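Local coordinates for Lmo0740 protein (Listeria monocytogenes, PDB 4RFA), which probably acts as a Crp-family transcription regulator, pairing a cyclic-nucleotide-binding type of domain with a helix-turn-helix domain expected to bind DNA, at residues I181-L186 with T192-I197; A59-D64 with K68-S73; L158-V163 with A187-T192. All blocks are in the same frame, centred on the assembly; numbering follows the deposited sequence. Where two conformers were deposited one is given.

Contact 1. Residues I181-L186 with T192-I197; sequences INQSVL and TTQPNI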
loop_
_atom_site.group_PDB
_atom_site.type_symbol
_atom_site.label_atom_id
_atom_site.label_comp_id
_atom_site.label_asym_id
_atom_site.label_seq_id
_atom_site.Cartn_x
_atom_site.Cartn_y
_atom_site.Cartn_z
ATOM N N ILE A 181 8.551 19.002 -8.780
ATOM C CA ILE A 181 8.107 18.132 -9.862
ATOM C C ILE A 181 8.483 18.748 -11.225
ATOM O O ILE A 181 7.736 19.590 -11.798
ATOM C CB ILE A 181 6.601 17.869 -9.848
ATOM C CG1 ILE A 181 6.092 17.405 -8.468
ATOM C CG2 ILE A 181 6.255 16.820 -10.927
ATOM C CD1 ILE A 181 6.547 16.059 -8.025
ATOM N N ASN A 182 9.667 18.367 -11.696
ATOM C CA ASN A 182 10.153 18.718 -13.019
ATOM C C ASN A 182 10.144 17.503 -13.893
ATOM O O ASN A 182 9.700 16.378 -13.505
ATOM C CB ASN A 182 11.572 19.319 -12.975
ATOM C CG ASN A 182 12.579 18.435 -12.246
ATOM O OD1 ASN A 182 12.395 17.244 -12.092
ATOM N ND2 ASN A 182 13.663 19.027 -11.829
ATOM N N GLN A 183 10.633 17.707 -15.092
ATOM C CA GLN A 183 10.708 16.647 -16.080
ATOM C C GLN A 183 11.409 15.375 -15.635
ATOM O O GLN A 183 10.954 14.251 -15.920
ATOM C CB GLN A 183 11.354 17.182 -17.358
ATOM C CG GLN A 183 11.013 16.358 -18.579
ATOM C CD GLN A 183 11.377 17.071 -19.850
ATOM O OE1 GLN A 183 10.694 18.014 -20.295
ATOM N NE2 GLN A 183 12.469 16.643 -20.433
ATOM N N SER A 184 12.563 15.528 -15.004
ATOM C CA SER A 184 13.326 14.376 -14.519
ATOM C C SER A 184 12.579 13.622 -13.426
ATOM O O SER A 184 12.528 12.387 -13.410
ATOM C CB SER A 184 14.700 14.851 -13.973
ATOM O OG SER A 184 15.418 13.742 -13.474
ATOM N N VAL A 185 11.962 14.363 -12.512
ATOM C CA VAL A 185 11.232 13.737 -11.438
ATOM C C VAL A 185 9.964 13.032 -11.980
ATOM O O VAL A 185 9.697 11.861 -11.647
ATOM C CB VAL A 185 10.914 14.744 -10.356
ATOM C CG1 VAL A 185 9.927 14.192 -9.344
ATOM C CG2 VAL A 185 12.234 15.222 -9.669
ATOM N N LEU A 186 9.246 13.712 -12.869
ATOM C CA LEU A 186 8.061 13.147 -13.462
ATOM C C LEU A 186 8.408 11.871 -14.141
ATOM O O LEU A 186 7.683 10.910 -13.991
ATOM C CB LEU A 186 7.384 14.117 -14.434
ATOM C CG LEU A 186 6.022 13.757 -14.987
ATOM C CD1 LEU A 186 5.034 13.629 -13.846
ATOM C CD2 LEU A 186 5.584 14.850 -15.954
ATOM N N THR A 192 9.716 5.874 -16.669
ATOM C CA THR A 192 10.130 5.966 -18.063
ATOM C C THR A 192 11.316 6.959 -18.224
ATOM O O THR A 192 11.849 7.434 -17.247
ATOM C CB THR A 192 8.975 6.415 -18.931
ATOM O OG1 THR A 192 9.317 6.186 -20.280
ATOM C CG2 THR A 192 8.630 7.892 -18.722
ATOM N N THR A 193 11.727 7.253 -19.459
ATOM C CA THR A 193 12.919 8.090 -19.709
ATOM C C THR A 193 12.540 9.534 -19.895
ATOM O O THR A 193 11.375 9.868 -20.098
ATOM C CB THR A 193 13.663 7.668 -20.999
ATOM O OG1 THR A 193 12.853 7.966 -22.146
ATOM C CG2 THR A 193 13.977 6.183 -20.979
ATOM N N GLN A 194 13.521 10.407 -19.848
ATOM C CA GLN A 194 13.230 11.816 -20.005
ATOM C C GLN A 194 12.878 12.167 -21.390
ATOM O O GLN A 194 11.941 12.933 -21.581
ATOM C CB GLN A 194 14.384 12.680 -19.591
ATOM C CG GLN A 194 14.406 12.915 -18.117
ATOM C CD GLN A 194 14.971 14.279 -17.807
ATOM O OE1 GLN A 194 14.414 15.304 -18.226
ATOM N NE2 GLN A 194 16.073 14.308 -17.081
ATOM N N PRO A 195 13.628 11.643 -22.372
ATOM C CA PRO A 195 13.239 12.018 -23.725
ATOM C C PRO A 195 11.807 11.600 -24.009
ATOM O O PRO A 195 11.104 12.263 -24.747
ATOM C CB PRO A 195 14.248 11.264 -24.615
ATOM C CG PRO A 195 15.442 11.071 -23.737
ATOM C CD PRO A 195 14.838 10.797 -22.373
ATOM N N ASN A 196 11.375 10.513 -23.396
ATOM C CA ASN A 196 10.023 10.062 -23.608
ATOM C C ASN A 196 9.019 10.947 -22.872
ATOM O O ASN A 196 8.000 11.327 -23.417
ATOM C CB ASN A 196 9.898 8.615 -23.170
ATOM C CG ASN A 196 8.689 7.955 -23.748
ATOM O OD1 ASN A 196 8.176 8.391 -24.771
ATOM N ND2 ASN A 196 8.210 6.915 -23.093
ATOM N N ILE A 197 9.299 11.281 -21.625
ATOM C CA ILE A 197 8.448 12.236 -20.913
ATOM C C ILE A 197 8.263 13.559 -21.717
ATOM O O ILE A 197 7.171 14.134 -21.768
ATOM C CB ILE A 197 9.035 12.515 -19.502
ATOM C CG1 ILE A 197 8.411 11.604 -18.468
ATOM C CG2 ILE A 197 8.831 13.931 -19.044
ATOM C CD1 ILE A 197 6.918 11.594 -18.344
#
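The side-chain amides of Q183 and Q194 meet nearly perpendicular, their planes 80° apart. Q183 NE2 donates to Q194 OE1 at 3.2 Å. The bond is bent, with an N-H...O angle of 143°. NE2 lies in the carbonyl plane of Q194, whereas OE1 sits somewhat out of the amide plane of Q183. One face of the Q194 amide rests on the backbone of S184, with S184 CA 3.7 Å from Q194 CD. S184 CB extends this support and lies 3.4 Å from Q194 NE2. The Q194 chain bends at chi2 (-148°), which turns its amide back over the start of helix 183-189.

Behind the amides the contact becomes apolar. The extended chain of Q183 runs past I197 in the opposite direction. Its CG comes within 3.3 Å of I197 CG2, a tight approach. Deeper in, L186 and I197 cross at about a right angle, with L186 CG 4.1 Å from I197 CD1. I197 also reaches I154 of helix 150-165, and L186 reaches L158 of the same helix. The glutamine amides thus lie beside an apolar patch shared by three helices.

Both helix starts are capped. N182 is the N-cap of the first helix, and its OD1 accepts from V185 N at 2.9 Å. T193 is the N-cap of the second, and its OG1 accepts from N196 N at 3.2 Å. N196 ND2 in turn donates to T192 OG1, which ties the side chain of N196 to the end of the turn. A short helix and a longer one, joined by a tight turn, with their N-terminal ends packed together, form a helix-turn-helix. In Crp-family regulators the second helix is the recognition helix. Here that is probably helix 194-206, with its N-terminal end expected to face DNA.

Contact 2. Residues A59-D64 with K68-S73; sequences AVELED and KTNYIS
E61 and I72 face each other as an antiparallel non-hydrogen-bonded pair, their CA atoms 4.3 Å apart. Two backbone bonds flank them. S73 N donates to V60 O at 2.7 Å, and L62 N donates to Y71 O at 3.0 Å. The second bond comes from above the carbonyl plane. Further on a water takes over, donating to L62 O and accepting from Y71 N.

Beyond the ladder the side chain of N70 turns toward residues 59-64 and bonds to them. Its OD1 accepts from D64 N at 3.2 Å, well out of the carbonyl plane. Its ND2 makes weak bonds to E61 OE1 and E63 OE1, and both carboxylates stand nearly perpendicular to the amide. A second water joins E61 OE1 to N70 N. At the other end A59 CB packs on I72 CG2 at 3.9 Å.

The hairpin forms part of a three-stranded sheet, with strand 58-62 in the middle. On its other side strand 95-99 supplies T98 to E61 OE2 and S96 to E63 OE2. Helix 183-189 lies against strand 72-76. Its R188 forms a salt bridge with E61 OE2 and a hydrogen bond to N70 O.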
loop_
_atom_site.group_PDB
_atom_site.type_symbol
_atom_site.label_atom_id
_atom_site.label_comp_id
_atom_site.label_asym_id
_atom_site.label_seq_id
_atom_site.Cartn_x
_atom_site.Cartn_y
_atom_site.Cartn_z
ATOM N N ALA A 59 10.767 11.601 -1.493
ATOM C CA ALA A 59 10.481 10.522 -2.440
ATOM C C ALA A 59 11.059 9.239 -1.973
ATOM O O ALA A 59 12.216 9.194 -1.546
ATOM C CB ALA A 59 11.070 10.846 -3.814
ATOM N N VAL A 60 10.270 8.180 -2.083
ATOM C CA VAL A 60 10.756 6.832 -1.834
ATOM C C VAL A 60 11.216 6.218 -3.194
ATOM O O VAL A 60 10.433 6.086 -4.132
ATOM C CB VAL A 60 9.632 5.973 -1.223
ATOM C CG1 VAL A 60 10.128 4.614 -0.813
ATOM C CG2 VAL A 60 8.975 6.688 -0.032
ATOM N N GLU A 61 12.454 5.773 -3.264
ATOM C CA GLU A 61 13.045 5.271 -4.504
ATOM C C GLU A 61 13.119 3.758 -4.594
ATOM O O GLU A 61 13.508 3.111 -3.634
ATOM C CB GLU A 61 14.479 5.789 -4.608
ATOM C CG GLU A 61 14.603 7.292 -4.391
ATOM C CD GLU A 61 15.943 7.853 -4.854
ATOM O OE1 GLU A 61 16.802 7.042 -5.287
ATOM O OE2 GLU A 61 16.127 9.093 -4.776
ATOM N N LEU A 62 12.817 3.208 -5.774
ATOM C CA LEU A 62 13.077 1.791 -6.069
ATOM C C LEU A 62 14.575 1.581 -6.346
ATOM O O LEU A 62 15.097 1.996 -7.401
ATOM C CB LEU A 62 12.228 1.296 -7.259
ATOM C CG LEU A 62 12.560 -0.131 -7.777
ATOM C CD1 LEU A 62 12.734 -1.142 -6.647
ATOM C CD2 LEU A 62 11.506 -0.627 -8.757
ATOM N N GLU A 63 15.250 0.908 -5.418
ATOM C CA GLU A 63 16.688 0.686 -5.527
ATOM C C GLU A 63 16.994 -0.296 -6.660
ATOM O O GLU A 63 16.523 -1.439 -6.647
ATOM C CB GLU A 63 17.268 0.196 -4.192
ATOM C CG GLU A 63 17.191 1.241 -3.084
ATOM C CD GLU A 63 18.064 2.455 -3.353
ATOM O OE1 GLU A 63 19.053 2.334 -4.113
ATOM O OE2 GLU A 63 17.778 3.536 -2.797
ATOM N N ASP A 64 17.758 0.169 -7.649
ATOM C CA ASP A 64 18.158 -0.670 -8.782
ATOM C C ASP A 64 19.529 -0.198 -9.188
ATOM O O ASP A 64 19.662 0.779 -9.946
ATOM C CB ASP A 64 17.173 -0.507 -9.953
ATOM C CG ASP A 64 17.464 -1.456 -11.131
ATOM O OD1 ASP A 64 18.532 -2.082 -11.207
ATOM O OD2 ASP A 64 16.597 -1.577 -12.002
ATOM N N LYS A 68 21.214 4.413 -13.069
ATOM C CA LYS A 68 21.935 5.581 -12.563
ATOM C C LYS A 68 21.022 6.404 -11.643
ATOM O O LYS A 68 21.394 6.718 -10.521
ATOM C CB LYS A 68 22.454 6.438 -13.721
ATOM C CG LYS A 68 23.449 7.502 -13.290
ATOM C CD LYS A 68 23.556 8.636 -14.303
ATOM C CE LYS A 68 22.379 9.602 -14.188
ATOM N NZ LYS A 68 22.600 10.869 -14.943
ATOM N N THR A 69 19.830 6.745 -12.120
ATOM C CA THR A 69 18.825 7.414 -11.273
ATOM C C THR A 69 17.656 6.472 -11.074
ATOM O O THR A 69 17.089 5.945 -12.006
ATOM C CB THR A 69 18.350 8.788 -11.844
ATOM O OG1 THR A 69 17.294 8.605 -12.796
ATOM C CG2 THR A 69 19.511 9.529 -12.496
ATOM N N ASN A 70 17.326 6.219 -9.828
ATOM C CA ASN A 70 16.279 5.314 -9.557
ATOM C C ASN A 70 14.922 5.938 -9.834
ATOM O O ASN A 70 14.727 7.145 -9.724
ATOM C CB ASN A 70 16.292 4.906 -8.100
ATOM C CG ASN A 70 17.487 4.025 -7.730
ATOM O OD1 ASN A 70 17.959 3.200 -8.523
ATOM N ND2 ASN A 70 17.924 4.155 -6.486
ATOM N N TYR A 71 13.981 5.065 -10.132
ATOM C CA TYR A 71 12.592 5.428 -10.200
ATOM C C TYR A 71 12.113 5.812 -8.817
ATOM O O TYR A 71 12.690 5.439 -7.805
ATOM C CB TYR A 71 11.786 4.230 -10.688
ATOM C CG TYR A 71 12.056 3.818 -12.119
ATOM C CD1 TYR A 71 12.434 4.746 -13.080
ATOM C CD2 TYR A 71 11.882 2.490 -12.521
ATOM C CE1 TYR A 71 12.650 4.372 -14.401
ATOM C CE2 TYR A 71 12.087 2.101 -13.847
ATOM C CZ TYR A 71 12.474 3.050 -14.783
ATOM O OH TYR A 71 12.685 2.689 -16.098
ATOM N N ILE A 72 11.004 6.517 -8.776
ATOM C CA ILE A 72 10.387 6.913 -7.525
ATOM C C ILE A 72 9.107 6.138 -7.414
ATOM O O ILE A 72 8.274 6.180 -8.334
ATOM C CB ILE A 72 10.051 8.398 -7.552
ATOM C CG1 ILE A 72 11.339 9.208 -7.571
ATOM C CG2 ILE A 72 9.081 8.755 -6.428
ATOM C CD1 ILE A 72 11.145 10.673 -7.974
ATOM N N SER A 73 8.944 5.445 -6.296
ATOM C CA SER A 73 7.790 4.564 -6.103
ATOM C C SER A 73 6.638 5.368 -5.613
ATOM O O SER A 73 5.518 5.138 -6.012
ATOM C CB SER A 73 8.107 3.475 -5.038
ATOM O OG SER A 73 9.246 2.734 -5.468
HETATM O O HOH W 1 18.206 7.522 -7.434
HETATM O O HOH W 2 14.569 2.201 -10.003
#

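Contact 3. Residues L158-V163 with A187-T192; sequences LENLAV and ARYCRT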
loop_
_atom_site.group_PDB
_atom_site.type_symbol
_atom_site.label_atom_id
_atom_site.label_comp_id
_atom_site.label_asym_id
_atom_site.label_seq_id
_atom_site.Cartn_x
_atom_site.Cartn_y
_atom_site.Cartn_z
ATOM N N LEU A 158 0.030 12.549 -13.234
ATOM C CA LEU A 158 -0.230 13.963 -13.056
ATOM C C LEU A 158 -1.526 14.155 -12.326
ATOM O O LEU A 158 -1.664 15.094 -11.535
ATOM C CB LEU A 158 -0.292 14.666 -14.400
ATOM C CG LEU A 158 1.073 14.914 -15.012
ATOM C CD1 LEU A 158 0.930 15.373 -16.451
ATOM C CD2 LEU A 158 1.895 15.908 -14.192
ATOM N N GLU A 159 -2.459 13.221 -12.502
ATOM C CA GLU A 159 -3.667 13.261 -11.709
ATOM C C GLU A 159 -3.457 12.908 -10.239
ATOM O O GLU A 159 -4.109 13.520 -9.373
ATOM C CB GLU A 159 -4.796 12.391 -12.327
ATOM C CG GLU A 159 -5.894 12.035 -11.358
ATOM C CD GLU A 159 -6.920 11.042 -11.911
ATOM O OE1 GLU A 159 -7.446 11.245 -13.026
ATOM O OE2 GLU A 159 -7.221 10.059 -11.189
ATOM N N ASN A 160 -2.676 11.863 -9.961
ATOM C CA ASN A 160 -2.383 11.439 -8.609
ATOM C C ASN A 160 -1.705 12.621 -7.895
ATOM O O ASN A 160 -1.987 12.938 -6.735
ATOM C CB ASN A 160 -1.344 10.293 -8.548
ATOM C CG ASN A 160 -1.857 8.898 -9.029
ATOM O OD1 ASN A 160 -3.043 8.625 -9.157
ATOM N ND2 ASN A 160 -0.909 7.982 -9.214
ATOM N N LEU A 161 -0.729 13.208 -8.552
ATOM C CA LEU A 161 -0.032 14.362 -7.924
ATOM C C LEU A 161 -0.959 15.577 -7.717
ATOM O O LEU A 161 -0.890 16.261 -6.703
ATOM C CB LEU A 161 1.132 14.756 -8.774
ATOM C CG LEU A 161 2.185 13.653 -8.841
ATOM C CD1 LEU A 161 3.260 14.010 -9.839
ATOM C CD2 LEU A 161 2.844 13.401 -7.499
ATOM N N ALA A 162 -1.862 15.832 -8.657
ATOM C CA ALA A 162 -2.783 16.971 -8.493
ATOM C C ALA A 162 -3.634 16.745 -7.278
ATOM O O ALA A 162 -3.852 17.635 -6.476
ATOM C CB ALA A 162 -3.660 17.149 -9.714
ATOM N N VAL A 163 -4.083 15.521 -7.102
ATOM C CA VAL A 163 -4.807 15.204 -5.904
ATOM C C VAL A 163 -3.891 15.333 -4.669
ATOM O O VAL A 163 -4.308 15.881 -3.657
ATOM C CB VAL A 163 -5.408 13.796 -5.973
ATOM C CG1 VAL A 163 -6.006 13.394 -4.609
ATOM C CG2 VAL A 163 -6.481 13.745 -7.050
ATOM N N ALA A 187 9.514 11.847 -14.878
ATOM C CA ALA A 187 9.934 10.646 -15.542
ATOM C C ALA A 187 10.225 9.491 -14.593
ATOM O O ALA A 187 9.933 8.315 -14.900
ATOM C CB ALA A 187 11.152 10.890 -16.383
ATOM N N ARG A 188 10.878 9.801 -13.487
ATOM C CA ARG A 188 11.192 8.800 -12.501
ATOM C C ARG A 188 9.931 8.255 -11.872
ATOM O O ARG A 188 9.849 7.036 -11.637
ATOM C CB ARG A 188 12.152 9.334 -11.460
ATOM C CG ARG A 188 13.505 9.695 -12.069
ATOM C CD ARG A 188 14.324 10.542 -11.143
ATOM N NE ARG A 188 14.675 9.805 -9.964
ATOM C CZ ARG A 188 15.000 10.389 -8.830
ATOM N NH1 ARG A 188 15.022 11.724 -8.764
ATOM N NH2 ARG A 188 15.303 9.647 -7.793
ATOM N N TYR A 189 8.924 9.109 -11.655
ATOM C CA TYR A 189 7.686 8.659 -11.031
ATOM C C TYR A 189 6.848 7.858 -12.014
ATOM O O TYR A 189 6.084 6.939 -11.626
ATOM C CB TYR A 189 6.955 9.845 -10.468
ATOM C CG TYR A 189 5.609 9.588 -9.802
ATOM C CD1 TYR A 189 5.478 8.840 -8.647
ATOM C CD2 TYR A 189 4.470 10.217 -10.294
ATOM C CE1 TYR A 189 4.242 8.692 -8.006
ATOM C CE2 TYR A 189 3.237 10.061 -9.670
ATOM C CZ TYR A 189 3.130 9.294 -8.534
ATOM O OH TYR A 189 1.875 9.176 -8.022
ATOM N N CYS A 190 6.949 8.223 -13.290
ATOM C CA CYS A 190 6.278 7.477 -14.357
ATOM C C CYS A 190 7.018 6.236 -14.813
ATOM O O CYS A 190 6.526 5.515 -15.662
ATOM C CB CYS A 190 5.969 8.361 -15.574
ATOM S SG CYS A 190 4.798 9.653 -15.161
ATOM N N ARG A 191 8.205 6.038 -14.264
ATOM C CA ARG A 191 9.015 4.884 -14.559
ATOM C C ARG A 191 9.196 4.781 -16.108
ATOM O O ARG A 191 8.799 3.811 -16.771
ATOM C CB ARG A 191 8.391 3.670 -13.822
ATOM C CG ARG A 191 7.994 3.969 -12.333
ATOM C CD ARG A 191 7.583 2.687 -11.597
ATOM N NE ARG A 191 6.948 2.652 -10.236
ATOM C CZ ARG A 191 6.304 3.599 -9.537
ATOM N NH1 ARG A 191 6.115 4.827 -9.984
ATOM N NH2 ARG A 191 5.780 3.241 -8.328
ATOM N N THR A 192 9.716 5.874 -16.669
ATOM C CA THR A 192 10.130 5.966 -18.063
ATOM C C THR A 192 11.316 6.959 -18.224
ATOM O O THR A 192 11.849 7.434 -17.247
ATOM C CB THR A 192 8.975 6.415 -18.931
ATOM O OG1 THR A 192 9.317 6.186 -20.280
ATOM C CG2 THR A 192 8.630 7.892 -18.722
#
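Y189 reaches helix 150-165 with the far end of its ring. N160 ND2 donates to Y189 OH at 3.3 Å, with an N-H...O angle of 155°. The hydroxyl oxygen lies close to the plane of the N160 amide, while the amide and the ring stand 73° apart. N160 CB adds a second touch, 3.4 Å from Y189 OH. The hydroxyl therefore meets both the amide and the base of one side chain.

L161 lies along the CD2-CE2 side of the ring. It runs past Y189 in the opposite direction, and its CG approaches Y189 CE2 obliquely at 3.8 Å. Its CD1 lies 4.0 Å from both Y189 CD2 and Y189 CE2. Y189 has CG anti to its nitrogen (chi1 178°), a setting that carries the ring off helix 183-189 and across to helix 150-165.

By analogy with the Crp family, both helices belong to the probable DNA-binding domain, with helix 183-189 as the first helix of the helix-turn-helix. Helix 150-165 is the helix that precedes it in that domain. The first helix ends in a Schellman motif. R191 takes a positive phi, and T192 N donates to A187 O at 3.0 Å. R191 N returns to R188 O in a weak bond. These bonds turn the chain toward the second helix.

Farther out, other residues close round the tyrosine. A157 of helix 150-165 and L142 of helix 126-143 touch it, and the ring of F75 meets it at a slant. N160 also packs on A141 and L142, so the same long helix lies beside both partners. R153, one turn before A157, donates from NE to C190 O and holds the end of the shorter helix against helix 150-165.

In the fold
From the N terminus, contact 2 comes first. It closes the short hairpin between strands 58-62 and 72-76 and is complete before the others begin. Contact 3 opens at 158-163 and contact 1 at 181-186. Contact 3 then closes at 187-192 and contact 1 at 192-197, so these two loops cross. They share T192 and both use helix 183-189. That helix is thus joined to helix 150-165 on one hand and to helix 194-206 on the other. It also meets the hairpin: V185 packs on I72, and R188 shares a backbone hydrogen bond with I72. Together the three contacts connect the sheet that holds strands 58-62 and 72-76 to the helix-turn-helix.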